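Long-range contacts in putative uncharacterized protein gbs1890 (Streptococcus agalactiae NEM316, PDB 4TKZ), which probably passes phosphoryl groups along as the EIIA component of a mannose-type phosphotransferase system that takes up sugar: residues Ile2-Val7 with Leu101-Phe106; Phe55-Val60 with Glu107-Leu112; Asp63-Thr68 with Val87-Asn92; Leu93-Glu98 with Asp114-Ser119. All blocks are in the same frame, centred on the assembly; numbering follows the deposited sequence.

Contact 1: residues Ile2-Val7 with Leu101-Phe106; sequences IKIIIV and LSRTMF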
loop_
_atom_site.group_PDB
_atom_site.type_symbol
_atom_site.label_atom_id
_atom_site.label_comp_id
_atom_site.label_asym_id
_atom_site.label_seq_id
_atom_site.Cartn_x
_atom_site.Cartn_y
_atom_site.Cartn_z
ATOM N N ILE A 2 -0.047 14.535 15.982
ATOM C CA ILE A 2 -0.094 13.078 15.896
ATOM C C ILE A 2 1.025 12.635 14.968
ATOM O O ILE A 2 1.026 12.983 13.787
ATOM C CB ILE A 2 -1.449 12.581 15.355
ATOM C CG1 ILE A 2 -2.564 12.886 16.361
ATOM C CG2 ILE A 2 -1.394 11.086 15.065
ATOM C CD1 ILE A 2 -3.975 12.874 15.770
ATOM N N LYS A 3 1.998 11.899 15.498
ATOM C CA LYS A 3 3.113 11.429 14.679
ATOM C C LYS A 3 2.731 10.171 13.897
ATOM O O LYS A 3 2.125 9.247 14.447
ATOM C CB LYS A 3 4.358 11.172 15.541
ATOM C CG LYS A 3 5.558 10.716 14.720
ATOM C CD LYS A 3 6.819 10.599 15.544
ATOM C CE LYS A 3 7.942 10.003 14.715
ATOM N NZ LYS A 3 9.281 10.235 15.341
ATOM N N ILE A 4 3.082 10.142 12.613
ATOM C CA ILE A 4 2.777 9.005 11.742
ATOM C C ILE A 4 4.039 8.205 11.468
ATOM O O ILE A 4 5.024 8.745 10.966
ATOM C CB ILE A 4 2.169 9.498 10.402
ATOM C CG1 ILE A 4 0.851 10.213 10.667
ATOM C CG2 ILE A 4 1.940 8.337 9.424
ATOM C CD1 ILE A 4 0.271 10.902 9.439
ATOM N N ILE A 5 4.009 6.916 11.802
ATOM C CA ILE A 5 5.166 6.068 11.580
ATOM C C ILE A 5 4.792 4.917 10.668
ATOM O O ILE A 5 3.855 4.155 10.947
ATOM C CB ILE A 5 5.702 5.511 12.914
ATOM C CG1 ILE A 5 5.997 6.658 13.874
ATOM C CG2 ILE A 5 6.959 4.671 12.691
ATOM C CD1 ILE A 5 6.522 6.185 15.256
ATOM N N ILE A 6 5.536 4.787 9.578
ATOM C CA ILE A 6 5.311 3.721 8.616
ATOM C C ILE A 6 6.366 2.632 8.759
ATOM O O ILE A 6 7.568 2.889 8.572
ATOM C CB ILE A 6 5.372 4.272 7.181
ATOM C CG1 ILE A 6 4.355 5.400 6.985
ATOM C CG2 ILE A 6 5.102 3.163 6.163
ATOM C CD1 ILE A 6 4.492 6.115 5.632
ATOM N N VAL A 7 5.924 1.419 9.088
ATOM C CA VAL A 7 6.833 0.284 9.195
ATOM C C VAL A 7 6.409 -0.799 8.222
ATOM O O VAL A 7 5.276 -1.281 8.283
ATOM C CB VAL A 7 6.836 -0.312 10.622
ATOM C CG1 VAL A 7 8.059 -1.190 10.808
ATOM C CG2 VAL A 7 6.794 0.795 11.649
ATOM N N LEU A 101 -3.885 14.196 6.019
ATOM C CA LEU A 101 -4.798 15.310 5.774
ATOM C C LEU A 101 -5.808 15.564 6.901
ATOM O O LEU A 101 -6.378 16.650 6.990
ATOM C CB LEU A 101 -5.513 15.129 4.435
ATOM C CG LEU A 101 -4.608 15.213 3.205
ATOM C CD1 LEU A 101 -5.361 14.750 1.966
ATOM C CD2 LEU A 101 -4.070 16.633 3.018
ATOM N N SER A 102 -6.020 14.584 7.773
ATOM C CA SER A 102 -7.047 14.735 8.806
ATOM C C SER A 102 -6.527 14.845 10.239
ATOM O O SER A 102 -7.276 15.237 11.138
ATOM C CB SER A 102 -8.076 13.601 8.717
ATOM O OG SER A 102 -8.937 13.773 7.607
ATOM N N ARG A 103 -5.263 14.501 10.465
ATOM C CA ARG A 103 -4.741 14.460 11.838
ATOM C C ARG A 103 -4.836 15.813 12.545
ATOM O O ARG A 103 -4.984 15.880 13.775
ATOM C CB ARG A 103 -3.298 13.969 11.857
ATOM C CG ARG A 103 -2.327 14.851 11.085
ATOM C CD ARG A 103 -0.921 14.291 11.188
ATOM N NE ARG A 103 0.002 14.945 10.265
ATOM C CZ ARG A 103 1.319 14.793 10.322
ATOM N NH1 ARG A 103 1.854 14.012 11.256
ATOM N NH2 ARG A 103 2.096 15.419 9.458
ATOM N N THR A 104 -4.748 16.875 11.752
ATOM C CA THR A 104 -4.878 18.255 12.212
ATOM C C THR A 104 -6.210 18.508 12.929
ATOM O O THR A 104 -6.296 19.362 13.820
ATOM C CB THR A 104 -4.703 19.233 11.010
ATOM O OG1 THR A 104 -3.409 19.847 11.076
ATOM C CG2 THR A 104 -5.778 20.309 10.983
ATOM N N MET A 105 -7.239 17.748 12.553
ATOM C CA MET A 105 -8.570 17.899 13.137
ATOM C C MET A 105 -8.664 17.327 14.543
ATOM O O MET A 105 -9.643 17.582 15.247
ATOM C CB MET A 105 -9.618 17.185 12.285
ATOM C CG MET A 105 -9.746 17.673 10.859
ATOM S SD MET A 105 -10.803 16.552 9.912
ATOM C CE MET A 105 -10.486 17.148 8.252
ATOM N N PHE A 106 -7.669 16.541 14.948
ATOM C CA PHE A 106 -7.802 15.767 16.177
ATOM C C PHE A 106 -6.650 15.941 17.152
ATOM O O PHE A 106 -5.484 15.949 16.761
ATOM C CB PHE A 106 -7.976 14.278 15.858
ATOM C CG PHE A 106 -9.140 13.984 14.962
ATOM C CD1 PHE A 106 -10.431 13.934 15.473
ATOM C CD2 PHE A 106 -8.946 13.759 13.609
ATOM C CE1 PHE A 106 -11.507 13.665 14.646
ATOM C CE2 PHE A 106 -10.016 13.489 12.775
ATOM C CZ PHE A 106 -11.300 13.441 13.297
#

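Contact 2: residues Phe55-Val60 with Glu107-Leu112; sequences FKEILV and EHVDDL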
loop_
_atom_site.group_PDB
_atom_site.type_symbol
_atom_site.label_atom_id
_atom_site.label_comp_id
_atom_site.label_asym_id
_atom_site.label_seq_id
_atom_site.Cartn_x
_atom_site.Cartn_y
_atom_site.Cartn_z
ATOM N N PHE A 55 6.905 11.431 21.864
ATOM C CA PHE A 55 5.562 11.628 21.323
ATOM C C PHE A 55 4.495 10.892 22.139
ATOM O O PHE A 55 4.744 9.813 22.681
ATOM C CB PHE A 55 5.530 11.255 19.835
ATOM C CG PHE A 55 6.387 12.148 18.977
ATOM C CD1 PHE A 55 7.742 11.880 18.809
ATOM C CD2 PHE A 55 5.845 13.266 18.354
ATOM C CE1 PHE A 55 8.537 12.693 18.045
ATOM C CE2 PHE A 55 6.639 14.090 17.575
ATOM C CZ PHE A 55 7.988 13.801 17.415
ATOM N N LYS A 56 3.317 11.501 22.248
ATOM C CA LYS A 56 2.256 10.982 23.102
ATOM C C LYS A 56 1.133 10.355 22.276
ATOM O O LYS A 56 0.481 9.399 22.714
ATOM C CB LYS A 56 1.725 12.117 23.982
ATOM C CG LYS A 56 0.481 11.808 24.797
ATOM C CD LYS A 56 0.029 13.065 25.540
ATOM C CE LYS A 56 -1.292 12.867 26.269
ATOM N NZ LYS A 56 -1.784 14.145 26.869
ATOM N N GLU A 57 0.920 10.902 21.080
ATOM C CA GLU A 57 -0.124 10.445 20.166
ATOM C C GLU A 57 0.538 9.963 18.883
ATOM O O GLU A 57 1.112 10.761 18.142
ATOM C CB GLU A 57 -1.077 11.598 19.853
ATOM C CG GLU A 57 -1.675 12.261 21.090
ATOM C CD GLU A 57 -2.777 11.440 21.733
ATOM O OE1 GLU A 57 -3.229 10.450 21.117
ATOM O OE2 GLU A 57 -3.200 11.793 22.856
ATOM N N ILE A 58 0.465 8.659 18.629
ATOM C CA ILE A 58 1.241 8.033 17.556
ATOM C C ILE A 58 0.414 7.055 16.731
ATOM O O ILE A 58 -0.231 6.145 17.265
ATOM C CB ILE A 58 2.480 7.297 18.117
ATOM C CG1 ILE A 58 3.418 8.286 18.807
ATOM C CG2 ILE A 58 3.236 6.556 17.023
ATOM C CD1 ILE A 58 3.990 7.765 20.107
ATOM N N LEU A 59 0.424 7.247 15.417
ATOM C CA LEU A 59 -0.256 6.313 14.542
ATOM C C LEU A 59 0.791 5.534 13.766
ATOM O O LEU A 59 1.582 6.115 13.024
ATOM C CB LEU A 59 -1.211 7.055 13.594
ATOM C CG LEU A 59 -1.943 6.178 12.572
ATOM C CD1 LEU A 59 -2.798 5.104 13.242
ATOM C CD2 LEU A 59 -2.789 7.034 11.652
ATOM N N VAL A 60 0.785 4.217 13.936
ATOM C CA VAL A 60 1.728 3.358 13.235
ATOM C C VAL A 60 1.043 2.600 12.106
ATOM O O VAL A 60 0.126 1.787 12.330
ATOM C CB VAL A 60 2.401 2.342 14.166
ATOM C CG1 VAL A 60 3.432 1.546 13.374
ATOM C CG2 VAL A 60 3.052 3.044 15.357
ATOM N N GLU A 107 -6.995 16.076 18.426
ATOM C CA GLU A 107 -6.005 16.057 19.492
ATOM C C GLU A 107 -5.446 14.650 19.661
ATOM O O GLU A 107 -4.236 14.463 19.817
ATOM C CB GLU A 107 -6.631 16.507 20.809
ATOM C CG GLU A 107 -6.755 18.009 20.977
ATOM C CD GLU A 107 -6.520 18.425 22.414
ATOM O OE1 GLU A 107 -6.646 19.631 22.719
ATOM O OE2 GLU A 107 -6.204 17.539 23.237
ATOM N N HIS A 108 -6.339 13.664 19.623
ATOM C CA HIS A 108 -5.979 12.286 19.943
ATOM C C HIS A 108 -6.094 11.339 18.759
ATOM O O HIS A 108 -7.073 11.377 18.021
ATOM C CB HIS A 108 -6.856 11.769 21.083
ATOM C CG HIS A 108 -6.641 12.483 22.381
ATOM N ND1 HIS A 108 -5.746 12.042 23.332
ATOM C CD2 HIS A 108 -7.202 13.608 22.881
ATOM C CE1 HIS A 108 -5.767 12.866 24.366
ATOM N NE2 HIS A 108 -6.642 13.825 24.117
ATOM N N VAL A 109 -5.099 10.467 18.615
ATOM C CA VAL A 109 -5.082 9.467 17.551
ATOM C C VAL A 109 -6.310 8.539 17.599
ATOM O O VAL A 109 -6.746 8.029 16.567
ATOM C CB VAL A 109 -3.763 8.649 17.568
ATOM C CG1 VAL A 109 -3.662 7.793 18.830
ATOM C CG2 VAL A 109 -3.644 7.786 16.314
ATOM N N ASP A 110 -6.875 8.335 18.792
ATOM C CA ASP A 110 -8.091 7.529 18.934
ATOM C C ASP A 110 -9.232 8.044 18.055
ATOM O O ASP A 110 -9.995 7.265 17.487
ATOM C CB ASP A 110 -8.567 7.506 20.390
ATOM C CG ASP A 110 -7.651 6.714 21.295
ATOM O OD1 ASP A 110 -6.726 6.051 20.782
ATOM O OD2 ASP A 110 -7.865 6.748 22.529
ATOM N N ASP A 111 -9.345 9.362 17.951
ATOM C CA ASP A 111 -10.451 9.976 17.227
ATOM C C ASP A 111 -10.143 10.101 15.738
ATOM O O ASP A 111 -11.004 10.471 14.943
ATOM C CB ASP A 111 -10.778 11.338 17.849
ATOM C CG ASP A 111 -11.081 11.238 19.336
ATOM O OD1 ASP A 111 -11.741 10.256 19.735
ATOM O OD2 ASP A 111 -10.648 12.126 20.105
ATOM N N LEU A 112 -8.907 9.774 15.367
ATOM C CA LEU A 112 -8.472 9.838 13.974
ATOM C C LEU A 112 -8.531 8.476 13.276
ATOM O O LEU A 112 -8.785 8.406 12.075
ATOM C CB LEU A 112 -7.056 10.427 13.874
ATOM C CG LEU A 112 -6.303 10.288 12.552
ATOM C CD1 LEU A 112 -6.917 11.188 11.475
ATOM C CD2 LEU A 112 -4.815 10.571 12.717
HETATM O O HOH W 1 -5.555 8.883 21.497
#

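Contact 3: residues Asp63-Thr68 with Val87-Asn92; sequences DLLGGT and VLSGLN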
loop_
_atom_site.group_PDB
_atom_site.type_symbol
_atom_site.label_atom_id
_atom_site.label_comp_id
_atom_site.label_asym_id
_atom_site.label_seq_id
_atom_site.Cartn_x
_atom_site.Cartn_y
_atom_site.Cartn_z
ATOM N N ASP A 63 2.427 -2.737 7.002
ATOM C CA ASP A 63 1.994 -3.316 5.740
ATOM C C ASP A 63 1.025 -4.474 5.872
ATOM O O ASP A 63 -0.019 -4.494 5.219
ATOM C CB ASP A 63 3.182 -3.686 4.837
ATOM C CG ASP A 63 4.220 -4.553 5.520
ATOM O OD1 ASP A 63 4.137 -4.796 6.743
ATOM O OD2 ASP A 63 5.147 -4.997 4.808
ATOM N N LEU A 64 1.354 -5.418 6.741
ATOM C CA LEU A 64 0.781 -6.745 6.631
ATOM C C LEU A 64 0.491 -7.334 8.004
ATOM O O LEU A 64 1.379 -7.423 8.846
ATOM C CB LEU A 64 1.770 -7.623 5.867
ATOM C CG LEU A 64 1.308 -8.912 5.205
ATOM C CD1 LEU A 64 0.176 -8.643 4.212
ATOM C CD2 LEU A 64 2.498 -9.553 4.510
ATOM N N LEU A 65 -0.762 -7.730 8.215
ATOM C CA LEU A 65 -1.182 -8.370 9.457
ATOM C C LEU A 65 -0.358 -9.609 9.752
ATOM O O LEU A 65 -0.253 -10.513 8.921
ATOM C CB LEU A 65 -2.659 -8.754 9.384
ATOM C CG LEU A 65 -3.211 -9.478 10.610
ATOM C CD1 LEU A 65 -3.227 -8.540 11.799
ATOM C CD2 LEU A 65 -4.600 -10.021 10.324
ATOM N N GLY A 66 0.224 -9.653 10.943
ATOM C CA GLY A 66 0.956 -10.833 11.365
ATOM C C GLY A 66 2.405 -10.821 10.932
ATOM O O GLY A 66 3.157 -11.735 11.265
ATOM N N GLY A 67 2.804 -9.788 10.191
ATOM C CA GLY A 67 4.200 -9.639 9.817
ATOM C C GLY A 67 5.034 -8.991 10.915
ATOM O O GLY A 67 4.502 -8.490 11.899
ATOM N N THR A 68 6.350 -8.997 10.744
ATOM C CA THR A 68 7.261 -8.428 11.749
ATOM C C THR A 68 6.977 -6.955 12.078
ATOM O O THR A 68 6.874 -6.603 13.251
ATOM C CB THR A 68 8.740 -8.670 11.383
ATOM O OG1 THR A 68 8.999 -10.076 11.440
ATOM C CG2 THR A 68 9.693 -7.943 12.348
ATOM N N VAL A 87 -1.981 0.964 16.084
ATOM C CA VAL A 87 -1.250 0.164 15.108
ATOM C C VAL A 87 -2.215 -0.422 14.090
ATOM O O VAL A 87 -3.079 -1.239 14.438
ATOM C CB VAL A 87 -0.492 -0.988 15.794
ATOM C CG1 VAL A 87 0.275 -1.820 14.769
ATOM C CG2 VAL A 87 0.455 -0.432 16.870
ATOM N N LEU A 88 -2.079 -0.004 12.830
ATOM C CA LEU A 88 -2.911 -0.558 11.764
ATOM C C LEU A 88 -2.089 -1.437 10.822
ATOM O O LEU A 88 -0.903 -1.181 10.604
ATOM C CB LEU A 88 -3.579 0.557 10.937
ATOM C CG LEU A 88 -4.310 1.686 11.659
ATOM C CD1 LEU A 88 -5.073 2.565 10.641
ATOM C CD2 LEU A 88 -5.257 1.123 12.706
ATOM N N SER A 89 -2.720 -2.481 10.282
ATOM C CA SER A 89 -2.177 -3.208 9.136
ATOM C C SER A 89 -2.977 -2.805 7.893
ATOM O O SER A 89 -3.978 -2.094 8.008
ATOM C CB SER A 89 -2.273 -4.712 9.339
ATOM O OG SER A 89 -3.620 -5.121 9.475
ATOM N N GLY A 90 -2.533 -3.256 6.719
ATOM C CA GLY A 90 -3.270 -3.049 5.475
ATOM C C GLY A 90 -2.945 -1.750 4.769
ATOM O O GLY A 90 -3.729 -1.272 3.954
ATOM N N LEU A 91 -1.780 -1.183 5.084
ATOM C CA LEU A 91 -1.397 0.149 4.615
ATOM C C LEU A 91 -1.547 0.316 3.109
ATOM O O LEU A 91 -0.951 -0.437 2.336
ATOM C CB LEU A 91 0.054 0.453 5.010
ATOM C CG LEU A 91 0.701 1.682 4.364
ATOM C CD1 LEU A 91 -0.052 2.955 4.745
ATOM C CD2 LEU A 91 2.160 1.787 4.773
ATOM N N ASN A 92 -2.374 1.278 2.713
ATOM C CA ASN A 92 -2.467 1.716 1.304
ATOM C C ASN A 92 -2.309 3.230 1.226
ATOM O O ASN A 92 -2.187 3.883 2.257
ATOM C CB ASN A 92 -3.730 1.194 0.592
ATOM C CG ASN A 92 -5.022 1.590 1.283
ATOM O OD1 ASN A 92 -5.081 2.585 1.999
ATOM N ND2 ASN A 92 -6.085 0.813 1.035
HETATM O O HOH W 2 0.231 -2.845 2.949
#

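Contact 4: residues Leu93-Glu98 with Asp114-Ser119; sequences LSMLME and DKVITS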
loop_
_atom_site.group_PDB
_atom_site.type_symbol
_atom_site.label_atom_id
_atom_site.label_comp_id
_atom_site.label_asym_id
_atom_site.label_seq_id
_atom_site.Cartn_x
_atom_site.Cartn_y
_atom_site.Cartn_z
ATOM N N LEU A 93 -2.284 3.824 0.032
ATOM C CA LEU A 93 -2.044 5.262 -0.008
ATOM C C LEU A 93 -3.226 6.027 0.588
ATOM O O LEU A 93 -3.050 7.110 1.143
ATOM C CB LEU A 93 -1.678 5.753 -1.422
ATOM C CG LEU A 93 -1.238 7.215 -1.606
ATOM C CD1 LEU A 93 -0.091 7.593 -0.704
ATOM C CD2 LEU A 93 -0.850 7.493 -3.071
ATOM N N SER A 94 -4.425 5.458 0.491
ATOM C CA SER A 94 -5.612 6.066 1.091
ATOM C C SER A 94 -5.443 6.220 2.602
ATOM O O SER A 94 -5.783 7.265 3.170
ATOM C CB SER A 94 -6.849 5.202 0.825
ATOM O OG SER A 94 -7.256 5.275 -0.529
ATOM N N MET A 95 -4.939 5.169 3.232
ATOM C CA MET A 95 -4.701 5.165 4.679
ATOM C C MET A 95 -3.746 6.301 5.035
ATOM O O MET A 95 -4.002 7.086 5.957
ATOM C CB MET A 95 -4.122 3.812 5.108
ATOM C CG MET A 95 -4.015 3.637 6.599
ATOM S SD MET A 95 -3.366 2.017 7.014
ATOM C CE MET A 95 -4.805 0.991 6.728
ATOM N N LEU A 96 -2.661 6.410 4.274
ATOM C CA LEU A 96 -1.638 7.423 4.537
ATOM C C LEU A 96 -2.138 8.839 4.290
ATOM O O LEU A 96 -1.923 9.741 5.105
ATOM C CB LEU A 96 -0.392 7.163 3.680
ATOM C CG LEU A 96 0.777 8.122 3.891
ATOM C CD1 LEU A 96 1.163 8.254 5.382
ATOM C CD2 LEU A 96 1.967 7.641 3.071
ATOM N N MET A 97 -2.802 9.046 3.160
ATOM C CA MET A 97 -3.277 10.384 2.842
ATOM C C MET A 97 -4.302 10.856 3.877
ATOM O O MET A 97 -4.278 12.011 4.303
ATOM C CB MET A 97 -3.855 10.434 1.424
ATOM C CG MET A 97 -2.825 10.227 0.299
ATOM S SD MET A 97 -1.374 11.309 0.372
ATOM C CE MET A 97 -2.175 12.917 0.323
ATOM N N GLU A 98 -5.180 9.960 4.306
ATOM C CA GLU A 98 -6.199 10.337 5.286
ATOM C C GLU A 98 -5.576 10.748 6.612
ATOM O O GLU A 98 -5.976 11.747 7.216
ATOM C CB GLU A 98 -7.186 9.192 5.529
ATOM C CG GLU A 98 -8.449 9.655 6.271
ATOM C CD GLU A 98 -9.280 10.625 5.431
ATOM O OE1 GLU A 98 -9.991 10.156 4.529
ATOM O OE2 GLU A 98 -9.218 11.851 5.668
ATOM N N ASP A 114 -10.621 5.922 13.175
ATOM C CA ASP A 114 -11.861 5.451 12.568
ATOM C C ASP A 114 -12.057 6.024 11.162
ATOM O O ASP A 114 -12.533 5.338 10.258
ATOM C CB ASP A 114 -13.049 5.773 13.475
ATOM C CG ASP A 114 -12.984 5.023 14.795
ATOM O OD1 ASP A 114 -12.486 3.879 14.802
ATOM O OD2 ASP A 114 -13.410 5.582 15.829
ATOM N N LYS A 115 -11.666 7.277 10.983
ATOM C CA LYS A 115 -11.725 7.916 9.671
ATOM C C LYS A 115 -10.676 7.314 8.739
ATOM O O LYS A 115 -10.909 7.149 7.544
ATOM C CB LYS A 115 -11.479 9.410 9.841
ATOM C CG LYS A 115 -11.744 10.241 8.620
ATOM C CD LYS A 115 -11.999 11.682 9.036
ATOM C CE LYS A 115 -12.950 11.732 10.228
ATOM N NZ LYS A 115 -13.113 13.110 10.768
ATOM N N VAL A 116 -9.514 6.983 9.296
ATOM C CA VAL A 116 -8.414 6.439 8.509
ATOM C C VAL A 116 -8.769 5.049 7.987
ATOM O O VAL A 116 -8.520 4.725 6.827
ATOM C CB VAL A 116 -7.112 6.406 9.344
ATOM C CG1 VAL A 116 -6.060 5.555 8.673
ATOM C CG2 VAL A 116 -6.591 7.830 9.567
ATOM N N ILE A 117 -9.372 4.241 8.849
ATOM C CA ILE A 117 -9.813 2.897 8.494
ATOM C C ILE A 117 -10.870 2.941 7.401
ATOM O O ILE A 117 -10.819 2.194 6.412
ATOM C CB ILE A 117 -10.435 2.196 9.716
ATOM C CG1 ILE A 117 -9.376 1.920 10.781
ATOM C CG2 ILE A 117 -11.126 0.902 9.294
ATOM C CD1 ILE A 117 -8.264 1.039 10.298
ATOM N N THR A 118 -11.847 3.813 7.605
ATOM C CA THR A 118 -12.934 3.982 6.650
ATOM C C THR A 118 -12.382 4.316 5.275
ATOM O O THR A 118 -12.747 3.676 4.282
ATOM C CB THR A 118 -13.889 5.096 7.106
ATOM O OG1 THR A 118 -14.533 4.699 8.326
ATOM C CG2 THR A 118 -14.936 5.389 6.033
ATOM N N SER A 119 -11.497 5.309 5.215
ATOM C CA SER A 119 -10.931 5.736 3.937
ATOM C C SER A 119 -10.104 4.626 3.293
ATOM O O SER A 119 -10.106 4.483 2.071
ATOM C CB SER A 119 -10.094 7.008 4.108
ATOM O OG SER A 119 -10.921 8.140 4.331
#

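Contact 1: residues Ile2-Val7 with Leu101-Phe106
R103 reaches from just past helix 93-102 to the start of strand 3-9, where its guanidinium group grips the carbonyl of I2. The strand is an inner strand of the chain's four-stranded parallel sheet in this open α/β EIIA domain, and the contact joins its first residues to the segment that follows helix 93-102. Along the arginine, CB lies against the ethyl branch of I2, 4.1 Å from CD1. CG stands between the backbone N and the carbonyl carbon (chi1 61°), and from there the chain runs extended to NE, which carries the charged end across to the strand. R103 CD passes 3.5 Å from I2 O and also rests on I4 CD1 at 4.0 Å. The same I4 methyl, CD1, then lies over one face of the guanidinium, 3.9 Å from R103 NH1, while I2 O sits at its edge. R103 NH1 donates to I2 O at 2.9 Å, roughly in the guanidinium plane and close to the line of the C=O bond (162° at the oxygen), although the N-H...O angle is 146°. NH1 also bonds Y29 O and NH2 bonds E28 O. Three backbone carbonyls, two of them just ahead of strand 30-35, therefore fix the rotation of the group, and one side chain ties the beginnings of two neighbouring strands to the segment after the helix. Beyond the arginine, that segment turns back over I2: I2 CD1 touches F106 CB at 4.2 Å and approaches F106 O at 3.6 Å.

Contact 2: residues Phe55-Val60 with Glu107-Leu112
E57 and V109 form the close-fitting heart of this contact, where the first residue of strand 57-62 receives the chain as it enters helix 110-122. The amide of V109 donates to E57 OE1 (V109 N to E57 OE1 3.1 Å, 161° at the hydrogen), arriving from above the carboxylate plane. Water 1 gives E57 OE1 a second bond at 2.8 Å and itself accepts from D110 N, so one oxygen gathers two successive amides, one directly and one through water. These N-H groups at the helix start would probably favour a negative charge on the buried glutamate. The bend at chi2 (-76°) folds the carboxylate back toward the loop, and E57 CG meets E107 O at 3.6 Å. The H108 ring stands almost perpendicular to the carboxylate (89°), with H108 ND1 2.6 Å from E57 OE2. Further in, V109 CG2 packs on L59 CB at 3.7 Å. L112 touches the same leucine more lightly, L112 CD2 to L59 CD2 at 4.2 Å.

The outer side is looser: the side chain of E107 is exposed and H108 partly so. E107 and H108 thus face the solvent side, while E57 is buried between them and the valine. Such layering, with a helix laid over a face of a parallel sheet, is typical of an open α/β fold like that of mannose-type EIIA domains.

Contact 3: residues Asp63-Thr68 with Val87-Asn92
D63 and G90 meet through their backbones where two neighbouring parallel strands, 57-62 and 84-89, run out into loops. G90 N donates to D63 O at 3.2 Å, a bent bond (142° at the hydrogen) that comes from well above the carbonyl plane. Water 2 gives D63 O a second bond at 2.8 Å, and its other hydrogen goes to L91 O, closing a bridge between the loops. Beside this, S89 leans on the backbone of L65: S89 CB is 3.6 Å from L65 N. The S89 hydroxyl stands between the backbone N and the carbonyl carbon (chi1 61°), a torsion that carries S89 OG past L65 CB at 3.8 Å; it bonds to G123 O of the second subunit.

Around this first shell, a tight turn and a glycine with positive phi shape the two loops. L64 to G67 make a type II turn, closed by G67 N to L64 O at 3.1 Å, with G66 in the left-handed conformation that glycine accepts easily; G67 is then the N-cap of helix 68-76. In the other loop the glycine is G90, whose carbonyl accepts from N92 ND2 of the second subunit, so the loop is braced across the dimer. The carboxylate of D63 turns from the contact to H9: OD2 bonds ND1 of H9, which would help to orient the imidazole. An aspartate holding a histidine at the end of the first strand is consistent with the phosphoryl-transfer site of this family. The chemistry implies that D63 is steadied through its carbonyl oxygen, by an amide and a water, while its side chain attends to the histidine.

Contact 4: residues Leu93-Glu98 with Asp114-Ser119
D114 O is gripped twice within its own helix: T118 N (3.1 Å) and T118 OG1 (2.9 Å) reach it from opposite faces of its plane. Across from this helix lies another, and the contact is an antiparallel helix pair, 93-102 against 110-122, which follow each other in the chain and cover one face of the sheet. The axes of 93-98 and 114-119 approach to 8.2 Å with an angle of 149° between their directions. E98 lies against K115, V116 and S119. Its CG is anti to the backbone N (chi1 -166°) and lies 3.7 Å from K115 O; the chain bends next at chi2, laying E98 CD 4.0 Å from K115 CG. Of its carboxylate, OE2 has a settled partner in S102 OG, one turn further along. OE1 is modelled implausibly close to S119 OG, so that approach is doubtful. At the other end of the pair, S94 CB rests on S119 O at 3.6 Å. Toward the sheet the surface becomes apolar: M95 and V116 both reach L88, and M95 also meets I124 of the second subunit. M95 and V116 cross at about a right angle, and M95 CG presses on V116 CG1 at 3.5 Å, tighter than usual for two carbons.

How the contacts relate
The four contacts join the parallel sheet to the helices on one of its faces, and those helices and loops to each other. Contacts 1 and 2, centred 7 Å apart, use neighbouring strands 3-9 and 57-62 of the same sheet, hydrogen-bonded between K3 and L59. Contact 3 lies about 16 and 17 Å from their centres, at the other end of the sheet, and along the chain falls within the spans of both. Contact 4, 13 Å from contact 3, pairs helix 93-102, whose last residues belong to contact 1, with helix 110-122, whose first residues belong to contact 2. Contacts 3 and 4 both border the second subunit, which places the probable histidine site beside the dimer interface, while contacts 1 and 2 close the remote end.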